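Local coordinates for protein lactate dehydrogenase (Eimeria maxima, PDB 6CT6) that probably catalyses the NADH-dependent interconversion of pyruvate and lactate, and binds the reduced cofactor together with the substrate analogue oxamate, at residues N132-M137 / V266-L271; A139-A144 / H150-M155; T23-C28 / G34-F39. All blocks are in the same frame, centred on the assembly; numbering follows the deposited sequence.

Contact 1 (N132-M137 / V266-L271); sequences NPLDVM and VSSCYL. With NAI (1,4-dihydronicotinamide adenine dinucleotide), chain D.
Beside the nicotinamide end of the cofactor pocket, Leu134 and Asp135 in the first turn of helix 134-145 meet Ser268 on strand 263-272. The hydroxyl of Ser268 donates a hydrogen bond to the carboxylate of Asp135, OG to OD1 2.9 Å, reaching the anti side of that oxygen from 32° out of the carboxylate plane. The other oxygen, OD2, accepts the backbone N-H of His187, a residue of the oxamate pocket. Leu134 lies alongside this bond: chi1 (-167°) sends CG toward the strand, and chi2, at -103° well off a staggered value, turns CD1 onto CB of Ser268 at 3.5 Å, so a tight carbon contact goes with a strained torsion. CG of Leu134 meanwhile lies 3.9 Å from the carboxamide O7N of the nicotinamide, so one side chain touches both strand and cofactor. Just before the helix, across the cis peptide bond to Pro133, Asn132 binds the nicotinamide ribose twice, through its backbone N to O3D (3.3 Å) and through ND2 to O2D (3.2 Å). ND2 also donates to oxamate. The buried carboxylate of Asp135 is held at both oxygens by neutral donors, which should restrict its rotation and ties the helix start to strand 263-272 and His187.

Contact 2 (A139-A144 / H150-M155); sequences AAVQEA and HMICGM. With NAI (1,4-dihydronicotinamide adenine dinucleotide), chain D.
Helix 134-145 passes over strand 152-155 with the CA atoms of Gln142 and Ile152 7.1 Å apart, the closest pair of CA atoms between the two segments. No hydrogen bond links them; the helix keeps its own backbone bonds, such as Glu143 N to Ala139 O, while the strand bonds to its sheet neighbours. The space between is bridged by Ile152, whose side chain stands up from the strand beneath Val141 and Gln142. Its longer branch, extended with CG1 anti to the backbone N (chi1 -179°), carries CD1 to the helix, where it meets CG1 of Val141 at 3.8 Å and comes within 3.9 Å of the backbone N of Gln142. The shorter branch serves the other neighbour: CG2 of Ile152 touches CG of Gln142 at 3.9 Å, the two side chains crossing at about a right angle. Only the aliphatic part of Gln142 takes part, because its chain bends at chi2 (-73°) and leads the amide away from the strand to the carbonyl of Val147, which accepts a hydrogen bond from NE2. Val141 also packs on Met111 and Ile118 of helix 104-121, so the apolar layer continues past this pair. Farther along the segment, Met155 reaches the cofactor, its CE 3.6 Å from the carboxamide N7N. Helix over strand, joined by a short connection, forms the second half of the beta-alpha-beta unit made by strand 126-129, helix 134-145 and strand 152-155, part of the Rossmann-type NAD-binding domain.

Contact 3 (T23-C28 / G34-F39); sequences TMAFLC and GDVVLF. With NAI (1,4-dihydronicotinamide adenine dinucleotide), chain D.
Cys28 and Val36 form the tight part of this contact, where segments 23-28 and 35-39 run nearly antiparallel, their N-to-C directions at 163° and their axes 8.8 Å apart. CG2 of Val36 presses on CB of Cys28 at 3.3 Å, closer than usual for two carbons, and also lies 3.6 Å from SG of Cys28. Around CB of Ala25 the contacts are of ordinary van der Waals length. The other branch of Val36, with CG1 anti to the backbone N (chi1 178°), meets this methyl at 4.1 Å, and the branched end of Leu38 leans in beside it, CD1 to CB of Ala25 4.0 Å. Leu38 also touches Lys49 of helix 45-59. This looser side is still buried. Beyond it, Phe39, which does not touch the helix segment, sets its ring edge against the adenine, CE2 to N1A 3.2 Å. Another face of the helix meets the second subunit, where the ring of Phe26 meets that of Tyr244 of that chain. The interface is almost wholly apolar, held by shape and burial without a cross-bond; one polar cost remains, because Gly34 O, 4.1 Å from CB of Cys28, is buried here with no partner in the model.

In the fold
Along the chain contact 3 closes first; contact 2 then lies nested within the long loop closed by contact 1. Contacts 1 and 2 share helix 134-145 and have centres about 8 Å apart. They touch directly through neighbouring strands 152-155 and 263-272, where Ser268 N probably hydrogen-bonds to Gly154 O. Contact 3 stands apart, its centre about 22 Å from that of contact 1 and 20 Å from that of contact 2, yet its strand belongs to the same mixed sheet. NADH runs between the two regions: its nicotinamide end lies near contact 1, which joins the NAD-binding and C-terminal family regions, and its adenine end meets the first beta-alpha-beta unit, consistent with a Rossmann-type domain binding NADH along its sheet.

Contact 1 (N132-M137 / V266-L271)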
loop_
_atom_site.group_PDB
_atom_site.type_symbol
_atom_site.label_atom_id
_atom_site.label_comp_id
_atom_site.label_asym_id
_atom_site.label_seq_id
_atom_site.Cartn_x
_atom_site.Cartn_y
_atom_site.Cartn_z
ATOM N N ASN B 132 3.053 -6.283 -18.355
ATOM C CA ASN B 132 2.209 -6.724 -19.474
ATOM C C ASN B 132 2.815 -6.412 -20.848
ATOM O O ASN B 132 3.647 -5.510 -20.964
ATOM C CB ASN B 132 0.833 -6.061 -19.387
ATOM C CG ASN B 132 -0.124 -6.806 -18.483
ATOM O OD1 ASN B 132 -0.138 -8.036 -18.450
ATOM N ND2 ASN B 132 -0.935 -6.059 -17.741
ATOM N N PRO B 133 2.401 -7.153 -21.897
ATOM C CA PRO B 133 1.553 -8.352 -21.877
ATOM C C PRO B 133 2.265 -9.521 -21.214
ATOM O O PRO B 133 3.323 -9.968 -21.657
ATOM C CB PRO B 133 1.283 -8.629 -23.361
ATOM C CG PRO B 133 2.367 -7.936 -24.084
ATOM C CD PRO B 133 2.677 -6.720 -23.273
ATOM N N LEU B 134 1.639 -10.011 -20.146
ATOM C CA LEU B 134 2.335 -10.828 -19.158
ATOM C C LEU B 134 3.012 -12.035 -19.797
ATOM O O LEU B 134 4.192 -12.307 -19.545
ATOM C CB LEU B 134 1.330 -11.256 -18.086
ATOM C CG LEU B 134 1.794 -11.862 -16.762
ATOM C CD1 LEU B 134 1.576 -13.360 -16.786
ATOM C CD2 LEU B 134 3.243 -11.524 -16.437
ATOM N N ASP B 135 2.289 -12.758 -20.650
ATOM C CA ASP B 135 2.739 -14.086 -21.052
ATOM C C ASP B 135 3.904 -14.039 -22.034
ATOM O O ASP B 135 4.709 -14.977 -22.069
ATOM C CB ASP B 135 1.562 -14.868 -21.631
ATOM C CG ASP B 135 0.418 -15.000 -20.642
ATOM O OD1 ASP B 135 0.459 -15.926 -19.803
ATOM O OD2 ASP B 135 -0.513 -14.168 -20.694
ATOM N N VAL B 136 4.029 -12.975 -22.831
ATOM C CA VAL B 136 5.196 -12.851 -23.701
ATOM C C VAL B 136 6.320 -12.032 -23.070
ATOM O O VAL B 136 7.488 -12.214 -23.445
ATOM C CB VAL B 136 4.827 -12.256 -25.074
ATOM C CG1 VAL B 136 3.918 -13.217 -25.824
ATOM C CG2 VAL B 136 4.174 -10.885 -24.944
ATOM N N MET B 137 6.013 -11.147 -22.118
ATOM C CA MET B 137 7.082 -10.432 -21.427
ATOM C C MET B 137 7.899 -11.377 -20.551
ATOM O O MET B 137 9.124 -11.232 -20.451
ATOM C CB MET B 137 6.507 -9.285 -20.593
ATOM C CG MET B 137 5.935 -8.138 -21.422
ATOM S SD MET B 137 7.169 -7.353 -22.488
ATOM C CE MET B 137 6.157 -6.279 -23.500
ATOM N N VAL B 266 -2.314 -20.320 -9.937
ATOM C CA VAL B 266 -2.378 -20.201 -11.391
ATOM C C VAL B 266 -1.379 -19.120 -11.795
ATOM O O VAL B 266 -1.550 -17.948 -11.451
ATOM C CB VAL B 266 -3.792 -19.865 -11.880
ATOM C CG1 VAL B 266 -3.810 -19.777 -13.405
ATOM C CG2 VAL B 266 -4.793 -20.901 -11.391
ATOM N N SER B 267 -0.325 -19.516 -12.504
ATOM C CA SER B 267 0.749 -18.611 -12.882
ATOM C C SER B 267 1.151 -18.902 -14.321
ATOM O O SER B 267 0.942 -20.004 -14.836
ATOM C CB SER B 267 1.963 -18.761 -11.952
ATOM O OG SER B 267 1.573 -18.728 -10.588
ATOM N N SER B 268 1.731 -17.897 -14.971
ATOM C CA SER B 268 2.231 -18.071 -16.331
ATOM C C SER B 268 3.525 -18.876 -16.285
ATOM O O SER B 268 4.554 -18.385 -15.810
ATOM C CB SER B 268 2.441 -16.712 -16.994
ATOM O OG SER B 268 2.819 -16.866 -18.350
ATOM N N CYS B 269 3.473 -20.113 -16.777
ATOM C CA CYS B 269 4.587 -21.045 -16.701
ATOM C C CYS B 269 5.012 -21.484 -18.094
ATOM O O CYS B 269 4.189 -21.587 -19.009
ATOM C CB CYS B 269 4.218 -22.296 -15.891
ATOM S SG CYS B 269 3.869 -22.006 -14.158
ATOM N N TYR B 270 6.305 -21.767 -18.239
ATOM C CA TYR B 270 6.823 -22.321 -19.485
ATOM C C TYR B 270 6.310 -23.746 -19.667
ATOM O O TYR B 270 6.542 -24.612 -18.817
ATOM C CB TYR B 270 8.348 -22.304 -19.483
ATOM C CG TYR B 270 8.948 -22.910 -20.728
ATOM C CD1 TYR B 270 9.124 -22.152 -21.878
ATOM C CD2 TYR B 270 9.333 -24.243 -20.756
ATOM C CE1 TYR B 270 9.669 -22.706 -23.021
ATOM C CE2 TYR B 270 9.877 -24.807 -21.892
ATOM C CZ TYR B 270 10.043 -24.035 -23.022
ATOM O OH TYR B 270 10.586 -24.601 -24.153
ATOM N N LEU B 271 5.622 -23.989 -20.780
ATOM C CA LEU B 271 5.048 -25.290 -21.092
ATOM C C LEU B 271 5.628 -25.813 -22.398
ATOM O O LEU B 271 5.802 -25.056 -23.357
ATOM C CB LEU B 271 3.526 -25.203 -21.219
ATOM C CG LEU B 271 2.772 -24.607 -20.033
ATOM C CD1 LEU B 271 1.315 -24.396 -20.406
ATOM C CD2 LEU B 271 2.903 -25.504 -18.817
HETATM P PA NAI D . 4.110 2.134 -12.972
HETATM O O1A NAI D . 4.296 3.004 -14.195
HETATM O O2A NAI D . 3.512 2.726 -11.717
HETATM O O5B NAI D . 5.550 1.526 -12.599
HETATM C C5B NAI D . 6.447 1.091 -13.617
HETATM C C4B NAI D . 7.847 1.520 -13.214
HETATM O O4B NAI D . 8.847 0.861 -13.993
HETATM C C3B NAI D . 8.063 3.019 -13.408
HETATM O O3B NAI D . 8.347 3.624 -12.145
HETATM C C2B NAI D . 9.247 3.122 -14.351
HETATM O O2B NAI D . 10.110 4.218 -14.044
HETATM C C1B NAI D . 9.923 1.787 -14.107
HETATM N N9A NAI D . 10.899 1.371 -15.138
HETATM C C8A NAI D . 10.937 1.660 -16.455
HETATM N N7A NAI D . 12.021 1.070 -17.030
HETATM C C5A NAI D . 12.686 0.403 -16.067
HETATM C C6A NAI D . 13.899 -0.432 -15.965
HETATM N N6A NAI D . 14.661 -0.688 -17.048
HETATM N N1A NAI D . 14.223 -0.934 -14.752
HETATM C C2A NAI D . 13.480 -0.697 -13.654
HETATM N N3A NAI D . 12.370 0.053 -13.678
HETATM C C4A NAI D . 11.937 0.612 -14.829
HETATM O O3 NAI D . 3.256 0.832 -13.408
HETATM P PN NAI D . 2.539 -0.204 -12.393
HETATM O O1N NAI D . 1.154 0.308 -12.080
HETATM O O2N NAI D . 3.495 -0.535 -11.270
HETATM O O5D NAI D . 2.381 -1.492 -13.349
HETATM C C5D NAI D . 3.550 -2.145 -13.830
HETATM C C4D NAI D . 3.218 -3.226 -14.849
HETATM O O4D NAI D . 2.377 -4.238 -14.278
HETATM C C3D NAI D . 2.469 -2.654 -16.042
HETATM O O3D NAI D . 3.012 -3.214 -17.239
HETATM C C2D NAI D . 1.044 -3.114 -15.833
HETATM O O2D NAI D . 0.301 -3.218 -17.047
HETATM C C1D NAI D . 1.289 -4.463 -15.178
HETATM N N1N NAI D . 0.144 -5.078 -14.494
HETATM C C2N NAI D . 0.096 -6.409 -14.563
HETATM C C3N NAI D . -0.901 -7.148 -13.966
HETATM C C7N NAI D . -0.849 -8.639 -14.125
HETATM O O7N NAI D . 0.180 -9.154 -14.538
HETATM N N7N NAI D . -1.917 -9.370 -13.835
HETATM C C4N NAI D . -2.002 -6.481 -13.186
HETATM C C5N NAI D . -1.847 -5.029 -13.179
HETATM C C6N NAI D . -0.785 -4.389 -13.819
#

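Contact 2 (A139-A144 / H150-M155)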
loop_
_atom_site.group_PDB
_atom_site.type_symbol
_atom_site.label_atom_id
_atom_site.label_comp_id
_atom_site.label_asym_id
_atom_site.label_seq_id
_atom_site.Cartn_x
_atom_site.Cartn_y
_atom_site.Cartn_z
ATOM N N ALA B 139 8.575 -14.450 -21.150
ATOM C CA ALA B 139 9.488 -15.161 -22.041
ATOM C C ALA B 139 10.677 -14.289 -22.422
ATOM O O ALA B 139 11.818 -14.765 -22.464
ATOM C CB ALA B 139 8.745 -15.631 -23.291
ATOM N N ALA B 140 10.432 -13.007 -22.709
ATOM C CA ALA B 140 11.524 -12.105 -23.059
ATOM C C ALA B 140 12.561 -12.035 -21.944
ATOM O O ALA B 140 13.770 -12.070 -22.205
ATOM C CB ALA B 140 10.972 -10.713 -23.366
ATOM N N VAL B 141 12.108 -11.935 -20.693
ATOM C CA VAL B 141 13.033 -11.937 -19.561
ATOM C C VAL B 141 13.822 -13.240 -19.526
ATOM O O VAL B 141 15.053 -13.237 -19.407
ATOM C CB VAL B 141 12.267 -11.711 -18.244
ATOM C CG1 VAL B 141 13.213 -11.790 -17.049
ATOM C CG2 VAL B 141 11.553 -10.367 -18.267
ATOM N N GLN B 142 13.124 -14.373 -19.622
ATOM C CA GLN B 142 13.789 -15.670 -19.520
ATOM C C GLN B 142 14.916 -15.792 -20.536
ATOM O O GLN B 142 16.041 -16.175 -20.194
ATOM C CB GLN B 142 12.770 -16.797 -19.714
ATOM C CG GLN B 142 13.307 -18.194 -19.396
ATOM C CD GLN B 142 14.264 -18.719 -20.451
ATOM O OE1 GLN B 142 14.019 -18.587 -21.650
ATOM N NE2 GLN B 142 15.371 -19.303 -20.007
ATOM N N GLU B 143 14.624 -15.476 -21.799
ATOM C CA GLU B 143 15.618 -15.644 -22.852
ATOM C C GLU B 143 16.843 -14.776 -22.599
ATOM O O GLU B 143 17.981 -15.227 -22.778
ATOM C CB GLU B 143 14.988 -15.324 -24.206
ATOM C CG GLU B 143 13.870 -16.286 -24.575
ATOM C CD GLU B 143 12.933 -15.737 -25.633
ATOM O OE1 GLU B 143 13.160 -14.604 -26.106
ATOM O OE2 GLU B 143 11.963 -16.441 -25.988
ATOM N N ALA B 144 16.634 -13.532 -22.162
ATOM C CA ALA B 144 17.758 -12.638 -21.905
ATOM C C ALA B 144 18.528 -13.037 -20.652
ATOM O O ALA B 144 19.743 -12.827 -20.586
ATOM C CB ALA B 144 17.263 -11.198 -21.780
ATOM N N HIS B 150 12.093 -23.551 -14.601
ATOM C CA HIS B 150 11.358 -23.711 -13.353
ATOM C C HIS B 150 11.675 -22.627 -12.328
ATOM O O HIS B 150 11.167 -22.700 -11.203
ATOM C CB HIS B 150 11.642 -25.086 -12.739
ATOM C CG HIS B 150 13.048 -25.254 -12.251
ATOM N ND1 HIS B 150 14.090 -25.605 -13.083
ATOM C CD2 HIS B 150 13.585 -25.113 -11.017
ATOM C CE1 HIS B 150 15.207 -25.674 -12.382
ATOM N NE2 HIS B 150 14.929 -25.380 -11.126
ATOM N N MET B 151 12.491 -21.630 -12.678
ATOM C CA MET B 151 12.825 -20.542 -11.767
ATOM C C MET B 151 12.266 -19.200 -12.229
ATOM O O MET B 151 12.726 -18.152 -11.766
ATOM C CB MET B 151 14.340 -20.437 -11.591
ATOM C CG MET B 151 14.961 -21.590 -10.822
ATOM S SD MET B 151 14.397 -21.722 -9.109
ATOM C CE MET B 151 15.332 -20.421 -8.308
ATOM N N ILE B 152 11.283 -19.205 -13.127
ATOM C CA ILE B 152 10.659 -17.966 -13.577
ATOM C C ILE B 152 9.208 -18.250 -13.935
ATOM O O ILE B 152 8.880 -19.307 -14.479
ATOM C CB ILE B 152 11.427 -17.339 -14.764
ATOM C CG1 ILE B 152 10.775 -16.021 -15.196
ATOM C CG2 ILE B 152 11.500 -18.304 -15.940
ATOM C CD1 ILE B 152 11.680 -15.152 -16.054
ATOM N N CYS B 153 8.339 -17.296 -13.608
ATOM C CA CYS B 153 6.925 -17.379 -13.936
ATOM C C CYS B 153 6.361 -15.968 -13.997
ATOM O O CYS B 153 7.034 -14.991 -13.660
ATOM C CB CYS B 153 6.153 -18.218 -12.913
ATOM S SG CYS B 153 6.132 -17.511 -11.255
ATOM N N GLY B 154 5.112 -15.874 -14.423
ATOM C CA GLY B 154 4.398 -14.608 -14.463
ATOM C C GLY B 154 3.222 -14.635 -13.506
ATOM O O GLY B 154 2.533 -15.650 -13.387
ATOM N N MET B 155 3.008 -13.518 -12.817
ATOM C CA MET B 155 1.841 -13.346 -11.962
ATOM C C MET B 155 0.682 -12.848 -12.812
ATOM O O MET B 155 0.771 -11.778 -13.425
ATOM C CB MET B 155 2.129 -12.360 -10.827
ATOM C CG MET B 155 1.023 -12.261 -9.757
ATOM S SD MET B 155 -0.558 -11.564 -10.293
ATOM C CE MET B 155 -0.118 -9.875 -10.706
HETATM P PA NAI D . 4.110 2.134 -12.972
HETATM O O1A NAI D . 4.296 3.004 -14.195
HETATM O O2A NAI D . 3.512 2.726 -11.717
HETATM O O5B NAI D . 5.550 1.526 -12.599
HETATM C C5B NAI D . 6.447 1.091 -13.617
HETATM C C4B NAI D . 7.847 1.520 -13.214
HETATM O O4B NAI D . 8.847 0.861 -13.993
HETATM C C3B NAI D . 8.063 3.019 -13.408
HETATM O O3B NAI D . 8.347 3.624 -12.145
HETATM C C2B NAI D . 9.247 3.122 -14.351
HETATM O O2B NAI D . 10.110 4.218 -14.044
HETATM C C1B NAI D . 9.923 1.787 -14.107
HETATM N N9A NAI D . 10.899 1.371 -15.138
HETATM C C8A NAI D . 10.937 1.660 -16.455
HETATM N N7A NAI D . 12.021 1.070 -17.030
HETATM C C5A NAI D . 12.686 0.403 -16.067
HETATM C C6A NAI D . 13.899 -0.432 -15.965
HETATM N N6A NAI D . 14.661 -0.688 -17.048
HETATM N N1A NAI D . 14.223 -0.934 -14.752
HETATM C C2A NAI D . 13.480 -0.697 -13.654
HETATM N N3A NAI D . 12.370 0.053 -13.678
HETATM C C4A NAI D . 11.937 0.612 -14.829
HETATM O O3 NAI D . 3.256 0.832 -13.408
HETATM P PN NAI D . 2.539 -0.204 -12.393
HETATM O O1N NAI D . 1.154 0.308 -12.080
HETATM O O2N NAI D . 3.495 -0.535 -11.270
HETATM O O5D NAI D . 2.381 -1.492 -13.349
HETATM C C5D NAI D . 3.550 -2.145 -13.830
HETATM C C4D NAI D . 3.218 -3.226 -14.849
HETATM O O4D NAI D . 2.377 -4.238 -14.278
HETATM C C3D NAI D . 2.469 -2.654 -16.042
HETATM O O3D NAI D . 3.012 -3.214 -17.239
HETATM C C2D NAI D . 1.044 -3.114 -15.833
HETATM O O2D NAI D . 0.301 -3.218 -17.047
HETATM C C1D NAI D . 1.289 -4.463 -15.178
HETATM N N1N NAI D . 0.144 -5.078 -14.494
HETATM C C2N NAI D . 0.096 -6.409 -14.563
HETATM C C3N NAI D . -0.901 -7.148 -13.966
HETATM C C7N NAI D . -0.849 -8.639 -14.125
HETATM O O7N NAI D . 0.180 -9.154 -14.538
HETATM N N7N NAI D . -1.917 -9.370 -13.835
HETATM C C4N NAI D . -2.002 -6.481 -13.186
HETATM C C5N NAI D . -1.847 -5.029 -13.179
HETATM C C6N NAI D . -0.785 -4.389 -13.819
#

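Contact 3 (T23-C28 / G34-F39)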
loop_
_atom_site.group_PDB
_atom_site.type_symbol
_atom_site.label_atom_id
_atom_site.label_comp_id
_atom_site.label_asym_id
_atom_site.label_seq_id
_atom_site.Cartn_x
_atom_site.Cartn_y
_atom_site.Cartn_z
ATOM N N THR B 23 3.678 -0.983 -3.484
ATOM C CA THR B 23 2.763 -1.844 -2.745
ATOM C C THR B 23 3.474 -3.085 -2.218
ATOM O O THR B 23 3.278 -3.481 -1.063
ATOM C CB THR B 23 1.589 -2.238 -3.648
ATOM O OG1 THR B 23 0.818 -1.074 -3.965
ATOM C CG2 THR B 23 0.691 -3.278 -2.981
ATOM N N MET B 24 4.303 -3.715 -3.053
ATOM C CA MET B 24 4.974 -4.944 -2.641
ATOM C C MET B 24 6.031 -4.670 -1.578
ATOM O O MET B 24 6.216 -5.476 -0.658
ATOM C CB MET B 24 5.588 -5.632 -3.861
ATOM C CG MET B 24 4.549 -6.152 -4.854
ATOM S SD MET B 24 5.235 -7.098 -6.230
ATOM C CE MET B 24 6.249 -5.867 -7.055
ATOM N N ALA B 25 6.735 -3.541 -1.682
ATOM C CA ALA B 25 7.702 -3.176 -0.651
ATOM C C ALA B 25 7.007 -2.929 0.683
ATOM O O ALA B 25 7.512 -3.325 1.740
ATOM C CB ALA B 25 8.483 -1.937 -1.086
ATOM N N PHE B 26 5.853 -2.265 0.648
ATOM C CA PHE B 26 5.034 -2.082 1.841
ATOM C C PHE B 26 4.695 -3.424 2.483
ATOM O O PHE B 26 4.776 -3.579 3.706
ATOM C CB PHE B 26 3.769 -1.315 1.449
ATOM C CG PHE B 26 2.934 -0.836 2.607
ATOM C CD1 PHE B 26 3.510 -0.380 3.784
ATOM C CD2 PHE B 26 1.553 -0.796 2.489
ATOM C CE1 PHE B 26 2.713 0.079 4.823
ATOM C CE2 PHE B 26 0.762 -0.341 3.517
ATOM C CZ PHE B 26 1.337 0.098 4.686
ATOM N N LEU B 27 4.314 -4.413 1.664
ATOM C CA LEU B 27 3.961 -5.728 2.192
ATOM C C LEU B 27 5.154 -6.405 2.855
ATOM O O LEU B 27 5.001 -7.079 3.881
ATOM C CB LEU B 27 3.404 -6.603 1.070
ATOM C CG LEU B 27 1.978 -6.266 0.624
ATOM C CD1 LEU B 27 1.700 -6.861 -0.745
ATOM C CD2 LEU B 27 0.964 -6.769 1.636
ATOM N N CYS B 28 6.346 -6.254 2.276
ATOM C CA CYS B 28 7.539 -6.846 2.874
ATOM C C CYS B 28 7.809 -6.252 4.250
ATOM O O CYS B 28 8.124 -6.976 5.203
ATOM C CB CYS B 28 8.740 -6.646 1.951
ATOM S SG CYS B 28 8.688 -7.654 0.445
ATOM N N GLY B 34 11.433 -9.956 4.367
ATOM C CA GLY B 34 12.845 -9.858 4.062
ATOM C C GLY B 34 13.196 -8.422 3.753
ATOM O O GLY B 34 12.327 -7.552 3.644
ATOM N N ASP B 35 14.496 -8.176 3.632
ATOM C CA ASP B 35 14.953 -6.866 3.195
ATOM C C ASP B 35 14.660 -6.682 1.710
ATOM O O ASP B 35 14.571 -7.647 0.945
ATOM C CB ASP B 35 16.445 -6.692 3.484
ATOM C CG ASP B 35 16.728 -6.446 4.959
ATOM O OD1 ASP B 35 15.780 -6.134 5.716
ATOM O OD2 ASP B 35 17.906 -6.554 5.363
ATOM N N VAL B 36 14.499 -5.423 1.306
ATOM C CA VAL B 36 13.975 -5.073 -0.009
ATOM C C VAL B 36 14.865 -4.012 -0.637
ATOM O O VAL B 36 15.326 -3.095 0.051
ATOM C CB VAL B 36 12.526 -4.545 0.088
ATOM C CG1 VAL B 36 11.999 -4.126 -1.282
ATOM C CG2 VAL B 36 11.614 -5.578 0.722
ATOM N N VAL B 37 15.098 -4.126 -1.944
ATOM C CA VAL B 37 15.615 -3.017 -2.740
ATOM C C VAL B 37 14.560 -2.625 -3.764
ATOM O O VAL B 37 14.099 -3.462 -4.552
ATOM C CB VAL B 37 16.957 -3.341 -3.425
ATOM C CG1 VAL B 37 16.845 -4.528 -4.374
ATOM C CG2 VAL B 37 17.450 -2.103 -4.172
ATOM N N LEU B 38 14.175 -1.354 -3.738
ATOM C CA LEU B 38 13.328 -0.758 -4.761
ATOM C C LEU B 38 14.233 -0.173 -5.837
ATOM O O LEU B 38 14.890 0.848 -5.611
ATOM C CB LEU B 38 12.441 0.324 -4.154
ATOM C CG LEU B 38 11.153 -0.106 -3.462
ATOM C CD1 LEU B 38 10.618 1.054 -2.645
ATOM C CD2 LEU B 38 10.132 -0.564 -4.488
ATOM N N PHE B 39 14.282 -0.818 -6.998
ATOM C CA PHE B 39 15.105 -0.360 -8.103
ATOM C C PHE B 39 14.237 0.306 -9.161
ATOM O O PHE B 39 13.144 -0.175 -9.477
ATOM C CB PHE B 39 15.886 -1.513 -8.735
ATOM C CG PHE B 39 16.526 -1.149 -10.041
ATOM C CD1 PHE B 39 17.728 -0.465 -10.075
ATOM C CD2 PHE B 39 15.914 -1.478 -11.235
ATOM C CE1 PHE B 39 18.312 -0.123 -11.282
ATOM C CE2 PHE B 39 16.492 -1.139 -12.444
ATOM C CZ PHE B 39 17.690 -0.460 -12.467
HETATM P PA NAI D . 4.110 2.134 -12.972
HETATM O O1A NAI D . 4.296 3.004 -14.195
HETATM O O2A NAI D . 3.512 2.726 -11.717
HETATM O O5B NAI D . 5.550 1.526 -12.599
HETATM C C5B NAI D . 6.447 1.091 -13.617
HETATM C C4B NAI D . 7.847 1.520 -13.214
HETATM O O4B NAI D . 8.847 0.861 -13.993
HETATM C C3B NAI D . 8.063 3.019 -13.408
HETATM O O3B NAI D . 8.347 3.624 -12.145
HETATM C C2B NAI D . 9.247 3.122 -14.351
HETATM O O2B NAI D . 10.110 4.218 -14.044
HETATM C C1B NAI D . 9.923 1.787 -14.107
HETATM N N9A NAI D . 10.899 1.371 -15.138
HETATM C C8A NAI D . 10.937 1.660 -16.455
HETATM N N7A NAI D . 12.021 1.070 -17.030
HETATM C C5A NAI D . 12.686 0.403 -16.067
HETATM C C6A NAI D . 13.899 -0.432 -15.965
HETATM N N6A NAI D . 14.661 -0.688 -17.048
HETATM N N1A NAI D . 14.223 -0.934 -14.752
HETATM C C2A NAI D . 13.480 -0.697 -13.654
HETATM N N3A NAI D . 12.370 0.053 -13.678
HETATM C C4A NAI D . 11.937 0.612 -14.829
HETATM O O3 NAI D . 3.256 0.832 -13.408
HETATM P PN NAI D . 2.539 -0.204 -12.393
HETATM O O1N NAI D . 1.154 0.308 -12.080
HETATM O O2N NAI D . 3.495 -0.535 -11.270
HETATM O O5D NAI D . 2.381 -1.492 -13.349
HETATM C C5D NAI D . 3.550 -2.145 -13.830
HETATM C C4D NAI D . 3.218 -3.226 -14.849
HETATM O O4D NAI D . 2.377 -4.238 -14.278
HETATM C C3D NAI D . 2.469 -2.654 -16.042
HETATM O O3D NAI D . 3.012 -3.214 -17.239
HETATM C C2D NAI D . 1.044 -3.114 -15.833
HETATM O O2D NAI D . 0.301 -3.218 -17.047
HETATM C C1D NAI D . 1.289 -4.463 -15.178
HETATM N N1N NAI D . 0.144 -5.078 -14.494
HETATM C C2N NAI D . 0.096 -6.409 -14.563
HETATM C C3N NAI D . -0.901 -7.148 -13.966
HETATM C C7N NAI D . -0.849 -8.639 -14.125
HETATM O O7N NAI D . 0.180 -9.154 -14.538
HETATM N N7N NAI D . -1.917 -9.370 -13.835
HETATM C C4N NAI D . -2.002 -6.481 -13.186
HETATM C C5N NAI D . -1.847 -5.029 -13.179
HETATM C C6N NAI D . -0.785 -4.389 -13.819
#